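Local coordinates for protein soluble lytic transglycosylase B3 (Pseudomonas aeruginosa, PDB 5ANZ) that probably acts as a peptidoglycan lytic transglycosylase that takes part in turnover of the bacterial cell wall, and carries a bound calcium ion, at residues 121-126 with 132-137; 215-220 with 238-243. One frame throughout, in Å; residues are numbered along the deposited sequence.

Contact 1 (121-126 with 132-137); sequences RILGEV and VDADAV
Leu123 reaches from helix 120-130 to the start of helix 134-145 and touches two side chains there, Ala134 and Val137. The contact across the two segments is apolar. At the base of the leucine, Leu123 CB meets Ala134 CB at 4.1 Å, and this is also where the two backbones lie closest, with Leu123 CA 5.8 Å from Ala134 CA. Farther out, Leu123 CD2 approaches Val137 CG1 at 4.4 Å, a looser touch. Leu123 has CG opposite its own carbonyl carbon (chi1 -73°), which lets one side chain meet residues in successive turns, Ala134 through the base and Val137 through a branch tip. Val126 and Val132 flank the junction without direct side-chain contact across it.

A polar bond joins the two helices across the turn: Asp127 OD2 accepts the amide N-H of Ala134, while Asp133 OD2 is held by Trp247 NE1 and Gly250 N. Asp133 sits at the N-cap position, but its carboxylate makes no capping bond. Its backbone O accepts Val137 N at 3.2 Å, the ordinary bond of a first helical turn.

Two consecutive helices, 120-130 and 134-145, thus pack against each other across the short connection between them, within the lysozyme-like transglycosylase domain. Leu116 of helix 106-118 packs on Leu123 and Ala134, while helix 231-244 supplies Leu235 to Leu123 and Val137, and Lys243 to Val132.

Contact 2 (215-220 with 238-243); sequences YAVDFD and TANYLK. With CA (calcium ion), chain B.
Tyr215 and Tyr241 form a T-shaped pair beside an EF-hand-like calcium loop: the edge of Tyr241 is directed at the face of Tyr215, with ring centroids 5.2 Å apart and planes at 77°. Their closest atoms are Tyr215 CD2 and Tyr241 CD2, 3.7 Å apart. The hydroxyl of Tyr241 bonds to Lys325 O, and the side chain lies next to Thr211 and Tyr326, which bind N-acetyl-D-glucosamine in another structure of this protein but not here.

Asn240 crosses Tyr215 at about a right angle, its ND2 lying at the edge of that ring, near the ring plane. With CG anti to the backbone N (chi1 -171°), the amide reaches back to the end of helix 209-215, where ND2 donates to Tyr215 O at 2.8 Å, nearly straight at 165°. The oxygen lies close to the amide plane, whereas the nitrogen is somewhat tilted from the carbonyl plane. Val217 comes obliquely against the same asparagine, Val217 CG2 meeting Asn240 CB at 3.7 Å.

Beyond Val217 the chain enters the metal site, completed by Asp222, Asp233 and the backbone O of Lys224. The calcium ion has seven ligand atoms, among them Asp218 OD1 at 2.4 Å, Asp220 OD1 at 2.3 Å and a water at 2.4 Å.

In the fold
Contact 1 closes before contact 2 opens along the chain, yet their centres are only 11 Å apart, and both belong to the transglycosylase domain. Helix 231-244 joins them: it packs against the helix pair of contact 1, and its residues 238-243 are one half of contact 2. Direct touches include Val126 CG1 with Ala239 CB at 3.3 Å, Val132 CG2 with Ala239 O at 3.5 Å and Ile122 CG1 with Phe219 CE2 at 3.8 Å. Phe219, flanked in sequence by calcium ligands Asp218 and Asp220, thus packs on helix 120-130 and ties the metal loop to it. Sugar-binding Tyr326 lies beside Tyr241 of contact 2, but its side chain is about 8 Å from that of Val137 in contact 1.

Contact 1 (121-126 with 132-137)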
loop_
_atom_site.group_PDB
_atom_site.type_symbol
_atom_site.label_atom_id
_atom_site.label_comp_id
_atom_site.label_asym_id
_atom_site.label_seq_id
_atom_site.Cartn_x
_atom_site.Cartn_y
_atom_site.Cartn_z
ATOM N N ARG A 121 1.659 -14.401 22.640
ATOM C CA ARG A 121 0.732 -13.962 23.684
ATOM C C ARG A 121 0.077 -12.631 23.318
ATOM O O ARG A 121 -1.148 -12.518 23.303
ATOM C CB ARG A 121 1.428 -13.836 25.029
ATOM C CG ARG A 121 0.438 -13.493 26.127
ATOM C CD ARG A 121 1.089 -13.503 27.486
ATOM N NE ARG A 121 1.745 -12.238 27.801
ATOM C CZ ARG A 121 2.248 -11.944 28.998
ATOM N NH1 ARG A 121 2.166 -12.826 29.988
ATOM N NH2 ARG A 121 2.825 -10.768 29.207
ATOM N N ILE A 122 0.894 -11.623 23.027
ATOM C CA ILE A 122 0.394 -10.334 22.561
ATOM C C ILE A 122 -0.523 -10.458 21.335
ATOM O O ILE A 122 -1.607 -9.886 21.302
ATOM C CB ILE A 122 1.553 -9.387 22.222
ATOM C CG1 ILE A 122 2.176 -8.842 23.512
ATOM C CG2 ILE A 122 1.076 -8.239 21.348
ATOM C CD1 ILE A 122 3.394 -7.984 23.266
ATOM N N LEU A 123 -0.099 -11.222 20.338
ATOM C CA LEU A 123 -0.897 -11.358 19.124
ATOM C C LEU A 123 -2.241 -12.008 19.409
ATOM O O LEU A 123 -3.253 -11.663 18.789
ATOM C CB LEU A 123 -0.120 -12.144 18.064
ATOM C CG LEU A 123 1.027 -11.353 17.433
ATOM C CD1 LEU A 123 2.012 -12.263 16.707
ATOM C CD2 LEU A 123 0.452 -10.309 16.475
ATOM N N GLY A 124 -2.258 -12.945 20.355
ATOM C CA GLY A 124 -3.502 -13.592 20.742
ATOM C C GLY A 124 -4.454 -12.591 21.362
ATOM O O GLY A 124 -5.643 -12.575 21.058
ATOM N N GLU A 125 -3.923 -11.748 22.239
ATOM C CA GLU A 125 -4.716 -10.718 22.891
ATOM C C GLU A 125 -5.181 -9.662 21.881
ATOM O O GLU A 125 -6.279 -9.120 21.999
ATOM C CB GLU A 125 -3.914 -10.079 24.030
ATOM C CG GLU A 125 -3.590 -11.095 25.123
ATOM C CD GLU A 125 -2.707 -10.550 26.232
ATOM O OE1 GLU A 125 -1.994 -9.553 26.004
ATOM O OE2 GLU A 125 -2.730 -11.130 27.341
ATOM N N VAL A 126 -4.352 -9.388 20.879
ATOM C CA VAL A 126 -4.703 -8.420 19.846
ATOM C C VAL A 126 -5.719 -9.006 18.868
ATOM O O VAL A 126 -6.706 -8.354 18.543
ATOM C CB VAL A 126 -3.455 -7.954 19.074
ATOM C CG1 VAL A 126 -3.856 -7.213 17.806
ATOM C CG2 VAL A 126 -2.574 -7.074 19.967
ATOM N N VAL A 132 -8.983 -9.244 14.525
ATOM C CA VAL A 132 -8.145 -9.184 13.333
ATOM C C VAL A 132 -7.148 -10.334 13.399
ATOM O O VAL A 132 -6.519 -10.548 14.430
ATOM C CB VAL A 132 -7.382 -7.854 13.209
ATOM C CG1 VAL A 132 -6.479 -7.874 11.992
ATOM C CG2 VAL A 132 -8.379 -6.686 13.106
ATOM N N ASP A 133 -7.015 -11.060 12.295
ATOM C CA ASP A 133 -6.146 -12.228 12.240
ATOM C C ASP A 133 -4.687 -11.862 12.454
ATOM O O ASP A 133 -4.175 -10.935 11.825
ATOM C CB ASP A 133 -6.319 -12.948 10.902
ATOM C CG ASP A 133 -7.735 -13.465 10.721
ATOM O OD1 ASP A 133 -8.025 -14.576 11.199
ATOM O OD2 ASP A 133 -8.574 -12.747 10.149
ATOM N N ALA A 134 -4.025 -12.613 13.329
ATOM C CA ALA A 134 -2.630 -12.359 13.662
ATOM C C ALA A 134 -1.752 -12.418 12.423
ATOM O O ALA A 134 -0.794 -11.654 12.309
ATOM C CB ALA A 134 -2.135 -13.360 14.693
ATOM N N ASP A 135 -2.060 -13.341 11.509
ATOM C CA ASP A 135 -1.190 -13.535 10.352
ATOM C C ASP A 135 -1.219 -12.309 9.461
ATOM O O ASP A 135 -0.203 -11.936 8.869
ATOM C CB ASP A 135 -1.588 -14.770 9.545
ATOM C CG ASP A 135 -1.260 -16.082 10.257
ATOM O OD1 ASP A 135 -0.514 -16.071 11.265
ATOM O OD2 ASP A 135 -1.747 -17.134 9.784
ATOM N N ALA A 136 -2.376 -11.653 9.381
ATOM C CA ALA A 136 -2.490 -10.437 8.580
ATOM C C ALA A 136 -1.768 -9.261 9.246
ATOM O O ALA A 136 -1.072 -8.517 8.566
ATOM C CB ALA A 136 -3.948 -10.080 8.337
ATOM N N VAL A 137 -1.922 -9.116 10.560
ATOM C CA VAL A 137 -1.172 -8.094 11.316
ATOM C C VAL A 137 0.330 -8.266 11.108
ATOM O O VAL A 137 1.045 -7.306 10.806
ATOM C CB VAL A 137 -1.499 -8.163 12.813
ATOM C CG1 VAL A 137 -0.643 -7.170 13.610
ATOM C CG2 VAL A 137 -2.972 -7.844 13.053
#

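Contact 2 (215-220 with 238-243)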
loop_
_atom_site.group_PDB
_atom_site.type_symbol
_atom_site.label_atom_id
_atom_site.label_comp_id
_atom_site.label_asym_id
_atom_site.label_seq_id
_atom_site.Cartn_x
_atom_site.Cartn_y
_atom_site.Cartn_z
ATOM N N TYR A 215 -5.410 6.393 15.030
ATOM C CA TYR A 215 -5.498 4.929 15.151
ATOM C C TYR A 215 -4.434 4.242 15.999
ATOM O O TYR A 215 -4.584 3.074 16.316
ATOM C CB TYR A 215 -5.476 4.279 13.759
ATOM C CG TYR A 215 -6.642 4.714 12.921
ATOM C CD1 TYR A 215 -7.890 4.147 13.110
ATOM C CD2 TYR A 215 -6.497 5.708 11.961
ATOM C CE1 TYR A 215 -8.987 4.563 12.343
ATOM C CE2 TYR A 215 -7.577 6.126 11.196
ATOM C CZ TYR A 215 -8.812 5.540 11.388
ATOM O OH TYR A 215 -9.881 5.965 10.633
ATOM N N ALA A 216 -3.370 4.937 16.371
ATOM C CA ALA A 216 -2.405 4.295 17.251
ATOM C C ALA A 216 -3.029 3.961 18.611
ATOM O O ALA A 216 -3.949 4.643 19.106
ATOM C CB ALA A 216 -1.163 5.165 17.432
ATOM N N VAL A 217 -2.513 2.891 19.193
ATOM C CA VAL A 217 -3.006 2.297 20.420
ATOM C C VAL A 217 -1.918 2.200 21.474
ATOM O O VAL A 217 -0.774 1.901 21.139
ATOM C CB VAL A 217 -3.541 0.871 20.135
ATOM C CG1 VAL A 217 -3.844 0.140 21.426
ATOM C CG2 VAL A 217 -4.764 0.941 19.221
ATOM N N ASP A 218 -2.269 2.431 22.739
ATOM C CA ASP A 218 -1.388 2.106 23.859
ATOM C C ASP A 218 -1.762 0.737 24.419
ATOM O O ASP A 218 -2.687 0.615 25.247
ATOM C CB ASP A 218 -1.488 3.182 24.953
ATOM C CG ASP A 218 -0.668 2.843 26.182
ATOM O OD1 ASP A 218 0.232 1.977 26.086
ATOM O OD2 ASP A 218 -0.918 3.450 27.249
ATOM N N PHE A 219 -1.059 -0.297 23.958
ATOM C CA PHE A 219 -1.394 -1.668 24.303
ATOM C C PHE A 219 -1.132 -1.976 25.763
ATOM O O PHE A 219 -1.943 -2.620 26.415
ATOM C CB PHE A 219 -0.606 -2.657 23.432
ATOM C CG PHE A 219 -0.885 -4.095 23.759
ATOM C CD1 PHE A 219 -2.068 -4.691 23.355
ATOM C CD2 PHE A 219 0.039 -4.859 24.461
ATOM C CE1 PHE A 219 -2.337 -6.016 23.660
ATOM C CE2 PHE A 219 -0.225 -6.192 24.758
ATOM C CZ PHE A 219 -1.409 -6.767 24.351
ATOM N N ASP A 220 0.001 -1.521 26.280
ATOM C CA ASP A 220 0.419 -1.943 27.621
ATOM C C ASP A 220 -0.057 -1.004 28.732
ATOM O O ASP A 220 0.010 -1.357 29.905
ATOM C CB ASP A 220 1.941 -2.082 27.674
ATOM C CG ASP A 220 2.652 -0.760 27.489
ATOM O OD1 ASP A 220 2.583 -0.196 26.382
ATOM O OD2 ASP A 220 3.287 -0.284 28.455
ATOM N N THR A 238 -1.614 -1.608 14.457
ATOM C CA THR A 238 -1.836 -2.164 13.131
ATOM C C THR A 238 -3.209 -2.809 13.056
ATOM O O THR A 238 -3.947 -2.611 12.087
ATOM C CB THR A 238 -0.757 -3.187 12.794
ATOM O OG1 THR A 238 0.520 -2.537 12.840
ATOM C CG2 THR A 238 -0.984 -3.792 11.389
ATOM N N ALA A 239 -3.545 -3.581 14.085
ATOM C CA ALA A 239 -4.821 -4.286 14.122
ATOM C C ALA A 239 -5.980 -3.303 14.190
ATOM O O ALA A 239 -7.000 -3.479 13.533
ATOM C CB ALA A 239 -4.868 -5.240 15.320
ATOM N N ASN A 240 -5.824 -2.273 15.010
ATOM C CA ASN A 240 -6.862 -1.256 15.142
ATOM C C ASN A 240 -7.162 -0.586 13.784
ATOM O O ASN A 240 -8.322 -0.336 13.424
ATOM C CB ASN A 240 -6.419 -0.215 16.178
ATOM C CG ASN A 240 -7.520 0.736 16.536
ATOM O OD1 ASN A 240 -8.634 0.322 16.812
ATOM N ND2 ASN A 240 -7.221 2.024 16.530
ATOM N N TYR A 241 -6.114 -0.302 13.025
ATOM C CA TYR A 241 -6.260 0.333 11.715
ATOM C C TYR A 241 -6.906 -0.642 10.715
ATOM O O TYR A 241 -7.804 -0.261 9.953
ATOM C CB TYR A 241 -4.895 0.830 11.204
ATOM C CG TYR A 241 -4.950 1.649 9.922
ATOM C CD1 TYR A 241 -4.967 1.038 8.678
ATOM C CD2 TYR A 241 -4.977 3.035 9.966
ATOM C CE1 TYR A 241 -5.012 1.788 7.514
ATOM C CE2 TYR A 241 -5.028 3.788 8.810
ATOM C CZ TYR A 241 -5.039 3.163 7.590
ATOM O OH TYR A 241 -5.077 3.920 6.439
ATOM N N LEU A 242 -6.481 -1.904 10.729
ATOM C CA LEU A 242 -7.134 -2.885 9.854
ATOM C C LEU A 242 -8.611 -3.055 10.193
ATOM O O LEU A 242 -9.453 -3.214 9.297
ATOM C CB LEU A 242 -6.430 -4.246 9.934
ATOM C CG LEU A 242 -5.091 -4.302 9.200
ATOM C CD1 LEU A 242 -4.389 -5.634 9.542
ATOM C CD2 LEU A 242 -5.254 -4.151 7.662
ATOM N N LYS A 243 -8.939 -3.041 11.482
ATOM C CA LYS A 243 -10.318 -3.243 11.880
ATOM C C LYS A 243 -11.142 -2.035 11.446
ATOM O O LYS A 243 -12.261 -2.199 10.946
ATOM C CB LYS A 243 -10.437 -3.484 13.396
ATOM C CG LYS A 243 -11.863 -3.737 13.910
ATOM C CD LYS A 243 -12.429 -5.076 13.367
ATOM C CE LYS A 243 -13.879 -5.314 13.837
ATOM N NZ LYS A 243 -13.992 -5.601 15.302
HETATM CA CA CA B . 2.473 1.907 25.379
HETATM O O HOH W 1 4.834 1.992 25.470
#